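Side-chain contact in glideosome-associated protein 50 (Plasmodium falciparum 3D7, PDB 3TGH), which is a component of the glideosome complex of parasite gliding and host-cell invasion and probably anchors it to the inner membrane complex: residues P55-L60 / N90-K95. Residues are numbered along the deposited sequence; the frame is centred on the assembly and turned at random. Where two conformers were deposited one is given.
Sequences PAWKNL and NAQLLK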
loop_
_atom_site.group_PDB
_atom_site.type_symbol
_atom_site.label_atom_id
_atom_site.label_comp_id
_atom_site.label_asym_id
_atom_site.label_seq_id
_atom_site.Cartn_x
_atom_site.Cartn_y
_atom_site.Cartn_z
ATOM N N PRO A 55 -0.385 -13.193 -20.764
ATOM C CA PRO A 55 -1.388 -12.252 -21.283
ATOM C C PRO A 55 -2.095 -11.432 -20.196
ATOM O O PRO A 55 -2.580 -10.330 -20.476
ATOM C CB PRO A 55 -2.397 -13.169 -21.982
ATOM C CG PRO A 55 -1.595 -14.339 -22.412
ATOM C CD PRO A 55 -0.524 -14.530 -21.375
ATOM N N ALA A 56 -2.142 -11.965 -18.974
ATOM C CA ALA A 56 -2.778 -11.277 -17.848
ATOM C C ALA A 56 -2.212 -9.876 -17.578
ATOM O O ALA A 56 -2.949 -8.995 -17.140
ATOM C CB ALA A 56 -2.704 -12.139 -16.589
ATOM N N TRP A 57 -0.922 -9.659 -17.843
ATOM C CA TRP A 57 -0.344 -8.312 -17.687
ATOM C C TRP A 57 -1.084 -7.298 -18.560
ATOM O O TRP A 57 -1.447 -6.211 -18.107
ATOM C CB TRP A 57 1.148 -8.288 -18.038
ATOM C CG TRP A 57 2.041 -8.970 -17.050
ATOM C CD1 TRP A 57 2.647 -10.186 -17.194
ATOM C CD2 TRP A 57 2.460 -8.464 -15.775
ATOM N NE1 TRP A 57 3.409 -10.473 -16.093
ATOM C CE2 TRP A 57 3.319 -9.432 -15.206
ATOM C CE3 TRP A 57 2.192 -7.292 -15.060
ATOM C CZ2 TRP A 57 3.903 -9.265 -13.945
ATOM C CZ3 TRP A 57 2.783 -7.121 -13.816
ATOM C CH2 TRP A 57 3.635 -8.098 -13.277
ATOM N N LYS A 58 -1.298 -7.659 -19.818
ATOM C CA LYS A 58 -2.017 -6.799 -20.747
ATOM C C LYS A 58 -3.511 -6.733 -20.425
ATOM O O LYS A 58 -4.096 -5.642 -20.357
ATOM C CB LYS A 58 -1.813 -7.275 -22.184
ATOM C CG LYS A 58 -2.335 -6.302 -23.227
ATOM C CD LYS A 58 -1.938 -6.725 -24.632
ATOM C CE LYS A 58 -2.382 -5.697 -25.663
ATOM N NZ LYS A 58 -3.863 -5.609 -25.774
ATOM N N ASN A 59 -4.116 -7.899 -20.216
ATOM C CA ASN A 59 -5.572 -8.008 -20.064
ATOM C C ASN A 59 -6.134 -7.453 -18.755
ATOM O O ASN A 59 -7.238 -6.911 -18.751
ATOM C CB ASN A 59 -6.021 -9.467 -20.214
ATOM C CG ASN A 59 -5.758 -10.020 -21.600
ATOM O OD1 ASN A 59 -5.808 -9.293 -22.599
ATOM N ND2 ASN A 59 -5.493 -11.317 -21.674
ATOM N N LEU A 60 -5.388 -7.590 -17.656
ATOM C CA LEU A 60 -5.874 -7.172 -16.339
ATOM C C LEU A 60 -5.265 -5.878 -15.809
ATOM O O LEU A 60 -5.782 -5.322 -14.850
ATOM C CB LEU A 60 -5.666 -8.288 -15.309
ATOM C CG LEU A 60 -6.337 -9.630 -15.611
ATOM C CD1 LEU A 60 -6.022 -10.654 -14.520
ATOM C CD2 LEU A 60 -7.845 -9.453 -15.768
ATOM N N ASN A 90 8.376 -14.132 -8.875
ATOM C CA ASN A 90 9.622 -13.557 -9.383
ATOM C C ASN A 90 9.405 -12.699 -10.631
ATOM O O ASN A 90 10.071 -11.676 -10.817
ATOM C CB ASN A 90 10.637 -14.671 -9.666
ATOM C CG ASN A 90 11.992 -14.133 -10.068
ATOM O OD1 ASN A 90 12.424 -14.309 -11.208
ATOM N ND2 ASN A 90 12.664 -13.459 -9.140
ATOM N N ALA A 91 8.460 -13.104 -11.474
ATOM C CA ALA A 91 8.090 -12.322 -12.639
ATOM C C ALA A 91 7.587 -10.930 -12.274
ATOM O O ALA A 91 7.887 -9.960 -12.968
ATOM C CB ALA A 91 7.036 -13.071 -13.481
ATOM N N GLN A 92 6.828 -10.819 -11.184
ATOM C CA GLN A 92 6.339 -9.516 -10.749
ATOM C C GLN A 92 7.473 -8.638 -10.230
ATOM O O GLN A 92 7.443 -7.426 -10.398
ATOM C CB GLN A 92 5.265 -9.679 -9.678
ATOM C CG GLN A 92 4.053 -10.414 -10.180
ATOM C CD GLN A 92 2.835 -10.199 -9.312
ATOM O OE1 GLN A 92 2.543 -9.077 -8.880
ATOM N NE2 GLN A 92 2.098 -11.276 -9.068
ATOM N N LEU A 93 8.464 -9.262 -9.599
ATOM C CA LEU A 93 9.671 -8.571 -9.150
ATOM C C LEU A 93 10.489 -8.054 -10.343
ATOM O O LEU A 93 10.934 -6.890 -10.358
ATOM C CB LEU A 93 10.501 -9.513 -8.272
ATOM C CG LEU A 93 11.808 -8.971 -7.692
ATOM C CD1 LEU A 93 11.517 -7.939 -6.620
ATOM C CD2 LEU A 93 12.677 -10.107 -7.143
ATOM N N LEU A 94 10.684 -8.900 -11.352
ATOM C CA LEU A 94 11.478 -8.503 -12.512
ATOM C C LEU A 94 10.807 -7.369 -13.289
ATOM O O LEU A 94 11.485 -6.463 -13.785
ATOM C CB LEU A 94 11.756 -9.702 -13.420
ATOM C CG LEU A 94 12.700 -10.750 -12.829
ATOM C CD1 LEU A 94 12.744 -11.979 -13.728
ATOM C CD2 LEU A 94 14.107 -10.179 -12.594
ATOM N N LYS A 95 9.482 -7.407 -13.384
ATOM C CA LYS A 95 8.735 -6.284 -13.956
ATOM C C LYS A 95 8.937 -5.027 -13.107
ATOM O O LYS A 95 8.971 -3.911 -13.628
ATOM C CB LYS A 95 7.242 -6.612 -14.020
ATOM C CG LYS A 95 6.866 -7.541 -15.144
ATOM C CD LYS A 95 6.255 -6.805 -16.316
ATOM C CE LYS A 95 5.873 -7.776 -17.417
ATOM N NZ LYS A 95 5.255 -7.096 -18.587
#
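The ammonium NZ of Lys95 lies 4.2 Å from the centroid of the five-membered ring of Trp57, a cation-pi contact over the indole face. No hydrogen bond crosses between 55-60 and 90-95; the lysine instead lies over the ring with every side-chain atom from CB to NZ within about 4.2 Å of it. Its CG starts over the benzo end, 3.6 Å from Trp57 CZ2, and the chain then runs back toward the indole's own backbone, the two side chains sliding past each other in opposite directions. CE follows as a CH-pi donor, 3.7 Å from the centroid of the five-membered ring and nearly straight above it. A bend at chi2 (-101°) lays the otherwise extended outer chain along the plane.

Gln92 meets the six-membered end differently: its CG sits obliquely 3.9 Å from Trp57 CH2, its CA lies at the ring edge, and its amide plane is perpendicular to the indole. That amide is engaged by other partners, OE1 with Asn44 ND2 and NE2 with Asp84 OD1. Trp57 NE1 likewise bonds to Gly51 O, which should restrain the ring's rotation, while Trp121 and Phe45 make edge-to-face contacts with it.

The indole thereby bridges helices 56-62 and 89-97 of the calcineurin-like metallophosphoesterase fold, away from the annotated metal ligands; the axes of the short segments 56-60 and 90-95 come no nearer than 13.8 Å and run at 73° to each other. With the buried ring's N-H and the glutamine amide both satisfied, the direct contact probably rests mainly on dispersion from the lysine methylenes and Gln92 CG, to which the ammonium probably adds electrostatic attraction for the pi cloud.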